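Local coordinates for glucoamylase (Thermoanaerobacterium thermosaccharolyticum, PDB 1LF6), which hydrolyses terminal alpha-1,4-linked glucose from the non-reducing ends of starch-type chains, probably releasing beta-D-glucose, as a family 15 glycoside hydrolase, at residues 416-421 / 456-461; 424-429 / 472-477; 428-433 / 441-446. One frame throughout, in Å; residues are numbered along the deposited sequence.

Interaction 1 (416-421 / 456-461)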
loop_
_atom_site.group_PDB
_atom_site.type_symbol
_atom_site.label_atom_id
_atom_site.label_comp_id
_atom_site.label_asym_id
_atom_site.label_seq_id
_atom_site.Cartn_x
_atom_site.Cartn_y
_atom_site.Cartn_z
ATOM N N SER A 416 -10.246 -19.792 -20.368
ATOM C CA SER A 416 -10.792 -19.229 -19.138
ATOM C C SER A 416 -10.496 -17.753 -18.876
ATOM O O SER A 416 -11.212 -17.111 -18.104
ATOM C CB SER A 416 -10.311 -20.051 -17.939
ATOM O OG SER A 416 -8.905 -19.943 -17.778
ATOM N N LEU A 417 -9.465 -17.210 -19.517
ATOM C CA LEU A 417 -9.089 -15.818 -19.280
ATOM C C LEU A 417 -9.038 -14.918 -20.515
ATOM O O LEU A 417 -9.762 -13.924 -20.606
ATOM C CB LEU A 417 -7.728 -15.783 -18.575
ATOM C CG LEU A 417 -7.130 -14.478 -18.030
ATOM C CD1 LEU A 417 -6.794 -13.507 -19.163
ATOM C CD2 LEU A 417 -8.112 -13.859 -17.058
ATOM N N VAL A 418 -8.180 -15.272 -21.462
ATOM C CA VAL A 418 -7.989 -14.481 -22.669
ATOM C C VAL A 418 -9.217 -14.284 -23.543
ATOM O O VAL A 418 -9.614 -13.146 -23.806
ATOM C CB VAL A 418 -6.844 -15.068 -23.525
ATOM C CG1 VAL A 418 -6.650 -14.241 -24.785
ATOM C CG2 VAL A 418 -5.551 -15.104 -22.698
ATOM N N LYS A 419 -9.827 -15.377 -23.991
ATOM C CA LYS A 419 -10.996 -15.270 -24.857
ATOM C C LYS A 419 -12.161 -14.501 -24.231
ATOM O O LYS A 419 -12.714 -13.599 -24.855
ATOM C CB LYS A 419 -11.451 -16.664 -25.312
ATOM C CG LYS A 419 -12.671 -16.661 -26.216
ATOM C CD LYS A 419 -12.692 -17.905 -27.105
ATOM C CE LYS A 419 -14.069 -18.139 -27.702
ATOM N NZ LYS A 419 -14.632 -16.924 -28.346
ATOM N N PRO A 420 -12.554 -14.840 -22.994
ATOM C CA PRO A 420 -13.673 -14.075 -22.427
ATOM C C PRO A 420 -13.400 -12.569 -22.293
ATOM O O PRO A 420 -14.282 -11.748 -22.556
ATOM C CB PRO A 420 -13.924 -14.760 -21.080
ATOM C CG PRO A 420 -12.612 -15.443 -20.770
ATOM C CD PRO A 420 -12.158 -15.946 -22.109
ATOM N N LEU A 421 -12.183 -12.203 -21.902
ATOM C CA LEU A 421 -11.846 -10.789 -21.756
ATOM C C LEU A 421 -11.730 -10.102 -23.109
ATOM O O LEU A 421 -12.179 -8.967 -23.272
ATOM C CB LEU A 421 -10.543 -10.619 -20.966
ATOM C CG LEU A 421 -10.622 -10.963 -19.478
ATOM C CD1 LEU A 421 -9.257 -10.765 -18.842
ATOM C CD2 LEU A 421 -11.675 -10.077 -18.791
ATOM N N THR A 456 -3.958 -7.451 -29.258
ATOM C CA THR A 456 -2.848 -7.965 -30.048
ATOM C C THR A 456 -2.295 -9.213 -29.337
ATOM O O THR A 456 -2.024 -10.234 -29.975
ATOM C CB THR A 456 -1.730 -6.889 -30.220
ATOM O OG1 THR A 456 -2.230 -5.788 -30.996
ATOM C CG2 THR A 456 -0.516 -7.481 -30.926
ATOM N N CYS A 457 -2.139 -9.136 -28.014
ATOM C CA CYS A 457 -1.640 -10.275 -27.248
ATOM C C CYS A 457 -2.674 -11.404 -27.276
ATOM O O CYS A 457 -2.319 -12.583 -27.285
ATOM C CB CYS A 457 -1.348 -9.877 -25.795
ATOM S SG CYS A 457 -0.017 -8.665 -25.592
ATOM N N ALA A 458 -3.953 -11.035 -27.300
ATOM C CA ALA A 458 -5.024 -12.025 -27.334
ATOM C C ALA A 458 -4.986 -12.780 -28.654
ATOM O O ALA A 458 -5.237 -13.982 -28.700
ATOM C CB ALA A 458 -6.379 -11.352 -27.156
ATOM N N ALA A 459 -4.675 -12.062 -29.728
ATOM C CA ALA A 459 -4.591 -12.663 -31.052
ATOM C C ALA A 459 -3.422 -13.642 -31.094
ATOM O O ALA A 459 -3.525 -14.717 -31.686
ATOM C CB ALA A 459 -4.406 -11.582 -32.105
ATOM N N TYR A 460 -2.317 -13.264 -30.463
ATOM C CA TYR A 460 -1.124 -14.107 -30.416
ATOM C C TYR A 460 -1.440 -15.410 -29.693
ATOM O O TYR A 460 -1.110 -16.494 -30.170
ATOM C CB TYR A 460 0.000 -13.392 -29.667
ATOM C CG TYR A 460 1.283 -14.193 -29.571
ATOM C CD1 TYR A 460 2.263 -14.094 -30.559
ATOM C CD2 TYR A 460 1.520 -15.048 -28.492
ATOM C CE1 TYR A 460 3.448 -14.823 -30.475
ATOM C CE2 TYR A 460 2.702 -15.783 -28.398
ATOM C CZ TYR A 460 3.662 -15.664 -29.392
ATOM O OH TYR A 460 4.836 -16.382 -29.305
ATOM N N ILE A 461 -2.075 -15.290 -28.531
ATOM C CA ILE A 461 -2.435 -16.457 -27.733
ATOM C C ILE A 461 -3.473 -17.317 -28.449
ATOM O O ILE A 461 -3.441 -18.543 -28.350
ATOM C CB ILE A 461 -2.980 -16.042 -26.353
ATOM C CG1 ILE A 461 -1.891 -15.307 -25.566
ATOM C CG2 ILE A 461 -3.453 -17.273 -25.590
ATOM C CD1 ILE A 461 -2.357 -14.772 -24.224
#
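Val418 spreads its two methyl groups over Ala458 and Ile461, which lie one turn apart on the neighbouring helix. One branch, CG1, meets the alanine methyl, with Val418 CG1 3.7 Å from Ala458 CB and equally near that residue's CA. The other branch reaches the end of the isoleucine, where Val418 CG2 stands 3.6 Å from Ile461 CD1. With CG1 anti to the backbone N (chi1 180°) and CG2 beside that N, the first methyl faces the alanine and the second the isoleucine. Ile461 answers with an extended arm, chi2 176°, which carries CD1 out to the valine. The small Ala458 lets the backbones come close, the CA atoms of Val418 and Ala458 being 6.0 Å apart. Helices 414-428 and 445-464 of the (alpha/alpha) barrel domain are joined here. Leu417 and Leu421 pack on helix 395-407, and Ala458 also touches Ala422, one turn beyond Val418. Cutting Val418 back to an alanine here would probably take the valine methyls from Ala458 CB and Ile461 CD1 and open a gap between the helices. All three touching residues are buried and meet through carbon alone, which implies that the contact depends on complementary shape and exclusion of water, with no directional bond between these two segments.

Interaction 2 (424-429 / 472-477)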
loop_
_atom_site.group_PDB
_atom_site.type_symbol
_atom_site.label_atom_id
_atom_site.label_comp_id
_atom_site.label_asym_id
_atom_site.label_seq_id
_atom_site.Cartn_x
_atom_site.Cartn_y
_atom_site.Cartn_z
ATOM N N PHE A 424 -15.117 -9.580 -24.416
ATOM C CA PHE A 424 -15.798 -8.543 -23.653
ATOM C C PHE A 424 -15.346 -7.160 -24.133
ATOM O O PHE A 424 -16.165 -6.260 -24.320
ATOM C CB PHE A 424 -15.506 -8.710 -22.160
ATOM C CG PHE A 424 -16.205 -7.707 -21.291
ATOM C CD1 PHE A 424 -15.477 -6.880 -20.440
ATOM C CD2 PHE A 424 -17.590 -7.579 -21.325
ATOM C CE1 PHE A 424 -16.120 -5.941 -19.638
ATOM C CE2 PHE A 424 -18.240 -6.644 -20.528
ATOM C CZ PHE A 424 -17.504 -5.824 -19.682
ATOM N N ILE A 425 -14.043 -7.003 -24.337
ATOM C CA ILE A 425 -13.485 -5.740 -24.807
ATOM C C ILE A 425 -14.029 -5.344 -26.182
ATOM O O ILE A 425 -14.355 -4.182 -26.415
ATOM C CB ILE A 425 -11.946 -5.817 -24.900
ATOM C CG1 ILE A 425 -11.346 -5.919 -23.496
ATOM C CG2 ILE A 425 -11.395 -4.590 -25.626
ATOM C CD1 ILE A 425 -9.867 -6.235 -23.488
ATOM N N ILE A 426 -14.117 -6.307 -27.096
ATOM C CA ILE A 426 -14.613 -6.028 -28.439
ATOM C C ILE A 426 -16.088 -5.656 -28.423
ATOM O O ILE A 426 -16.578 -4.967 -29.316
ATOM C CB ILE A 426 -14.401 -7.241 -29.370
ATOM C CG1 ILE A 426 -12.898 -7.465 -29.570
ATOM C CG2 ILE A 426 -15.116 -7.014 -30.708
ATOM C CD1 ILE A 426 -12.560 -8.469 -30.644
ATOM N N LYS A 427 -16.787 -6.103 -27.390
ATOM C CA LYS A 427 -18.207 -5.822 -27.244
ATOM C C LYS A 427 -18.484 -4.391 -26.791
ATOM O O LYS A 427 -19.469 -3.784 -27.210
ATOM C CB LYS A 427 -18.812 -6.798 -26.243
ATOM C CG LYS A 427 -20.027 -7.514 -26.751
ATOM C CD LYS A 427 -20.452 -8.622 -25.813
ATOM C CE LYS A 427 -19.587 -9.857 -25.988
ATOM N NZ LYS A 427 -20.244 -11.040 -25.366
ATOM N N ILE A 428 -17.619 -3.840 -25.944
ATOM C CA ILE A 428 -17.850 -2.482 -25.450
ATOM C C ILE A 428 -16.820 -1.420 -25.824
ATOM O O ILE A 428 -17.123 -0.228 -25.784
ATOM C CB ILE A 428 -18.016 -2.483 -23.921
ATOM C CG1 ILE A 428 -16.799 -3.130 -23.261
ATOM C CG2 ILE A 428 -19.294 -3.226 -23.543
ATOM C CD1 ILE A 428 -16.845 -3.101 -21.752
ATOM N N GLY A 429 -15.613 -1.838 -26.188
ATOM C CA GLY A 429 -14.589 -0.872 -26.551
ATOM C C GLY A 429 -14.873 -0.168 -27.867
ATOM O O GLY A 429 -15.837 -0.502 -28.549
ATOM N N GLN A 472 -7.622 -13.587 -35.980
ATOM C CA GLN A 472 -7.833 -12.583 -37.014
ATOM C C GLN A 472 -8.782 -11.487 -36.539
ATOM O O GLN A 472 -8.552 -10.300 -36.773
ATOM C CB GLN A 472 -8.406 -13.232 -38.273
ATOM C CG GLN A 472 -8.594 -12.253 -39.413
ATOM C CD GLN A 472 -9.303 -12.864 -40.596
ATOM O OE1 GLN A 472 -8.815 -13.814 -41.207
ATOM N NE2 GLN A 472 -10.468 -12.320 -40.928
ATOM N N LYS A 473 -9.854 -11.897 -35.876
ATOM C CA LYS A 473 -10.856 -10.972 -35.352
ATOM C C LYS A 473 -10.246 -9.974 -34.359
ATOM O O LYS A 473 -10.475 -8.766 -34.449
ATOM C CB LYS A 473 -11.962 -11.777 -34.668
ATOM C CG LYS A 473 -13.078 -10.951 -34.061
ATOM C CD LYS A 473 -14.140 -11.863 -33.447
ATOM C CE LYS A 473 -15.239 -11.067 -32.772
ATOM N NZ LYS A 473 -15.867 -10.087 -33.704
ATOM N N TYR A 474 -9.472 -10.494 -33.413
ATOM C CA TYR A 474 -8.829 -9.672 -32.402
ATOM C C TYR A 474 -7.858 -8.668 -33.015
ATOM O O TYR A 474 -7.932 -7.476 -32.727
ATOM C CB TYR A 474 -8.092 -10.564 -31.401
ATOM C CG TYR A 474 -9.003 -11.437 -30.567
ATOM C CD1 TYR A 474 -8.535 -12.613 -29.993
ATOM C CD2 TYR A 474 -10.338 -11.084 -30.349
ATOM C CE1 TYR A 474 -9.370 -13.425 -29.224
ATOM C CE2 TYR A 474 -11.182 -11.891 -29.578
ATOM C CZ TYR A 474 -10.686 -13.062 -29.022
ATOM O OH TYR A 474 -11.518 -13.877 -28.279
ATOM N N GLN A 475 -6.954 -9.148 -33.868
ATOM C CA GLN A 475 -5.975 -8.270 -34.503
ATOM C C GLN A 475 -6.586 -7.197 -35.381
ATOM O O GLN A 475 -6.118 -6.061 -35.382
ATOM C CB GLN A 475 -4.974 -9.073 -35.326
ATOM C CG GLN A 475 -3.817 -9.611 -34.514
ATOM C CD GLN A 475 -2.965 -8.529 -33.851
ATOM O OE1 GLN A 475 -2.065 -8.842 -33.082
ATOM N NE2 GLN A 475 -3.245 -7.260 -34.148
ATOM N N GLU A 476 -7.618 -7.555 -36.138
ATOM C CA GLU A 476 -8.284 -6.587 -37.001
ATOM C C GLU A 476 -8.845 -5.445 -36.160
ATOM O O GLU A 476 -8.746 -4.277 -36.534
ATOM C CB GLU A 476 -9.417 -7.256 -37.782
ATOM C CG GLU A 476 -9.017 -7.731 -39.169
ATOM C CD GLU A 476 -10.134 -8.482 -39.876
ATOM O OE1 GLU A 476 -11.259 -7.947 -39.945
ATOM O OE2 GLU A 476 -9.885 -9.604 -40.366
ATOM N N LYS A 477 -9.444 -5.796 -35.028
ATOM C CA LYS A 477 -10.016 -4.810 -34.129
ATOM C C LYS A 477 -8.884 -3.940 -33.584
ATOM O O LYS A 477 -8.961 -2.710 -33.611
ATOM C CB LYS A 477 -10.744 -5.514 -32.980
ATOM C CG LYS A 477 -11.620 -4.607 -32.129
ATOM C CD LYS A 477 -12.799 -4.036 -32.922
ATOM C CE LYS A 477 -13.764 -5.119 -33.366
ATOM N NZ LYS A 477 -14.957 -4.548 -34.059
HETATM O O HOH W 1 -16.146 -3.413 -31.355
#
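Ile426 reaches from helix 414-428 to Tyr474 and Lys477 of helix 468-489, bridging short segments whose axes come no nearer than 11.2 Å and cross at 45°. Its CD1 comes to the ring edge of the tyrosine, 3.4 Å from Tyr474 CD2 and close to the ring plane, so this is an edge contact and not one over a face. The second branch leans on the lysine chain, with Ile426 CG2 3.5 Å from Lys477 CE. Lys473 adds a looser touch through its CG. The lysine arm is bent at chi2 and chi3 (both 65°), a fold that carries its methylenes obliquely across the isoleucine, CG near Ile426 CG1 and CE near CG2, and brings the ammonium group back toward the end of helix 414-428. There one water joins the two segments: it donates to Ile426 O at 2.6 Å and accepts from Lys477 NZ at 3.2 Å. Farther out, Tyr474 OH is hydrogen-bonded to Asp423, on the same helix as Ile426, which helps set the ring's position. The contact joins two helices of the (alpha/alpha) barrel domain, away from the catalytic residues. Its chemistry implies that the lysine serves twice, by its carbon chain as apolar cover and by its charge, relayed through water, as a probable electrostatic complement to a carbonyl near the helix's C-terminal end.

Interaction 3 (428-433 / 441-446). With SO4 (sulfate ion), chain C.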
loop_
_atom_site.group_PDB
_atom_site.type_symbol
_atom_site.label_atom_id
_atom_site.label_comp_id
_atom_site.label_asym_id
_atom_site.label_seq_id
_atom_site.Cartn_x
_atom_site.Cartn_y
_atom_site.Cartn_z
ATOM N N ILE A 428 -17.619 -3.840 -25.944
ATOM C CA ILE A 428 -17.850 -2.482 -25.450
ATOM C C ILE A 428 -16.820 -1.420 -25.824
ATOM O O ILE A 428 -17.123 -0.228 -25.784
ATOM C CB ILE A 428 -18.016 -2.483 -23.921
ATOM C CG1 ILE A 428 -16.799 -3.130 -23.261
ATOM C CG2 ILE A 428 -19.294 -3.226 -23.543
ATOM C CD1 ILE A 428 -16.845 -3.101 -21.752
ATOM N N GLY A 429 -15.613 -1.838 -26.188
ATOM C CA GLY A 429 -14.589 -0.872 -26.551
ATOM C C GLY A 429 -14.873 -0.168 -27.867
ATOM O O GLY A 429 -15.837 -0.502 -28.549
ATOM N N PRO A 430 -14.036 0.801 -28.269
ATOM C CA PRO A 430 -12.846 1.250 -27.545
ATOM C C PRO A 430 -13.119 2.246 -26.418
ATOM O O PRO A 430 -12.222 2.549 -25.631
ATOM C CB PRO A 430 -11.987 1.850 -28.648
ATOM C CG PRO A 430 -13.017 2.462 -29.552
ATOM C CD PRO A 430 -14.070 1.378 -29.626
ATOM N N LYS A 431 -14.346 2.760 -26.337
ATOM C CA LYS A 431 -14.671 3.713 -25.280
ATOM C C LYS A 431 -14.668 2.989 -23.943
ATOM O O LYS A 431 -14.917 1.783 -23.884
ATOM C CB LYS A 431 -16.039 4.373 -25.521
ATOM C CG LYS A 431 -16.345 5.467 -24.506
ATOM C CD LYS A 431 -17.135 6.637 -25.082
ATOM C CE LYS A 431 -18.623 6.393 -25.089
ATOM N NZ LYS A 431 -19.364 7.676 -25.319
ATOM N N THR A 432 -14.378 3.718 -22.868
ATOM C CA THR A 432 -14.325 3.112 -21.542
ATOM C C THR A 432 -15.225 3.846 -20.544
ATOM O O THR A 432 -15.488 5.043 -20.699
ATOM C CB THR A 432 -12.870 3.099 -21.011
ATOM O OG1 THR A 432 -12.802 2.343 -19.793
ATOM C CG2 THR A 432 -12.383 4.524 -20.760
ATOM N N GLY A 433 -15.703 3.117 -19.536
ATOM C CA GLY A 433 -16.557 3.707 -18.521
ATOM C C GLY A 433 -15.749 4.704 -17.714
ATOM O O GLY A 433 -16.243 5.749 -17.302
ATOM N N GLY A 441 -15.312 8.724 -18.138
ATOM C CA GLY A 441 -15.328 7.849 -19.294
ATOM C C GLY A 441 -15.123 8.564 -20.616
ATOM O O GLY A 441 -15.113 9.794 -20.682
ATOM N N GLY A 442 -14.969 7.777 -21.676
ATOM C CA GLY A 442 -14.762 8.335 -22.997
ATOM C C GLY A 442 -13.589 7.664 -23.679
ATOM O O GLY A 442 -13.252 6.520 -23.367
ATOM N N TYR A 443 -12.964 8.376 -24.609
ATOM C CA TYR A 443 -11.817 7.848 -25.331
ATOM C C TYR A 443 -10.548 8.376 -24.681
ATOM O O TYR A 443 -10.279 9.579 -24.692
ATOM C CB TYR A 443 -11.900 8.252 -26.806
ATOM C CG TYR A 443 -13.180 7.775 -27.443
ATOM C CD1 TYR A 443 -14.269 8.632 -27.605
ATOM C CD2 TYR A 443 -13.329 6.438 -27.818
ATOM C CE1 TYR A 443 -15.482 8.165 -28.121
ATOM C CE2 TYR A 443 -14.533 5.962 -28.329
ATOM C CZ TYR A 443 -15.604 6.826 -28.477
ATOM O OH TYR A 443 -16.797 6.341 -28.954
ATOM N N SER A 444 -9.789 7.454 -24.098
ATOM C CA SER A 444 -8.549 7.761 -23.393
ATOM C C SER A 444 -7.343 7.147 -24.086
ATOM O O SER A 444 -7.340 5.954 -24.388
ATOM C CB SER A 444 -8.630 7.208 -21.969
ATOM O OG SER A 444 -7.340 7.076 -21.396
ATOM N N PRO A 445 -6.301 7.951 -24.354
ATOM C CA PRO A 445 -5.140 7.349 -25.016
ATOM C C PRO A 445 -4.526 6.207 -24.200
ATOM O O PRO A 445 -4.151 5.180 -24.763
ATOM C CB PRO A 445 -4.184 8.536 -25.221
ATOM C CG PRO A 445 -4.677 9.587 -24.273
ATOM C CD PRO A 445 -6.167 9.419 -24.275
ATOM N N ALA A 446 -4.445 6.372 -22.882
ATOM C CA ALA A 446 -3.884 5.328 -22.029
ATOM C C ALA A 446 -4.739 4.072 -22.096
ATOM O O ALA A 446 -4.220 2.974 -22.282
ATOM C CB ALA A 446 -3.785 5.810 -20.582
HETATM S S SO4 C . -19.435 8.978 -29.245
HETATM O O1 SO4 C . -18.878 8.888 -27.880
HETATM O O2 SO4 C . -20.913 8.925 -29.173
HETATM O O3 SO4 C . -19.023 10.252 -29.868
HETATM O O4 SO4 C . -18.940 7.853 -30.061
HETATM O O HOH W 2 -11.034 4.619 -24.005
#
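A single antiparallel bridge closes the loop that carries the probable catalytic pair, Glu435 as proton acceptor and Glu438 as proton donor, pairing Thr432 with Gly442. Both backbone bonds form: Thr432 N to Gly442 O at 3.1 Å, and Gly442 N to Thr432 O at 2.9 Å. Gly442 has backbone angles that call for glycine, and a CB on Gly441 would run into the carbonyl oxygens of Thr432 and Gly433. Beside the bridge, Lys431 passes over one face of the Tyr443 ring, its CD 4.0 Å from the ring centroid in a CH-pi contact. Pro430, preceded by a cis peptide bond, sets its CG against the ring edge, 4.0 Å from Tyr443 CE2. A water donates to Pro430 O and Gly442 O and accepts from Ser444 N. Bends at chi2 and chi3 lead the lysine past the ring to a sulfate, probably from the crystallisation liquor: Lys431 NZ binds O1 at 2.9 Å and Tyr443 OH binds O4 at 2.8 Å, with Ser509 as another partner. The chemistry implies that two backbone bonds hold the base of the catalytic loop, while the lysine charge and the tyrosine hydroxyl probably favour an anion beside it.

From the N-terminal side, helix 414-428 supplies the first segment of interactions 1 and 2 and runs into that of interaction 3. The shortest loop is closed by interaction 3, where 428-433 returns to 441-446 at the start of helix 445-464. Interaction 1 encloses that loop, joining helix 414-428 to helix 445-464. Interaction 2 reaches on to helix 468-489; its segments alternate with those of interaction 1, so the two cross, and it shares Ile428 and Gly429 with interaction 3. Interactions 1 and 2 also touch, as where Ala459 packs on Gln475. Together they tie three successive helices of the barrel domain to the probable catalytic loop.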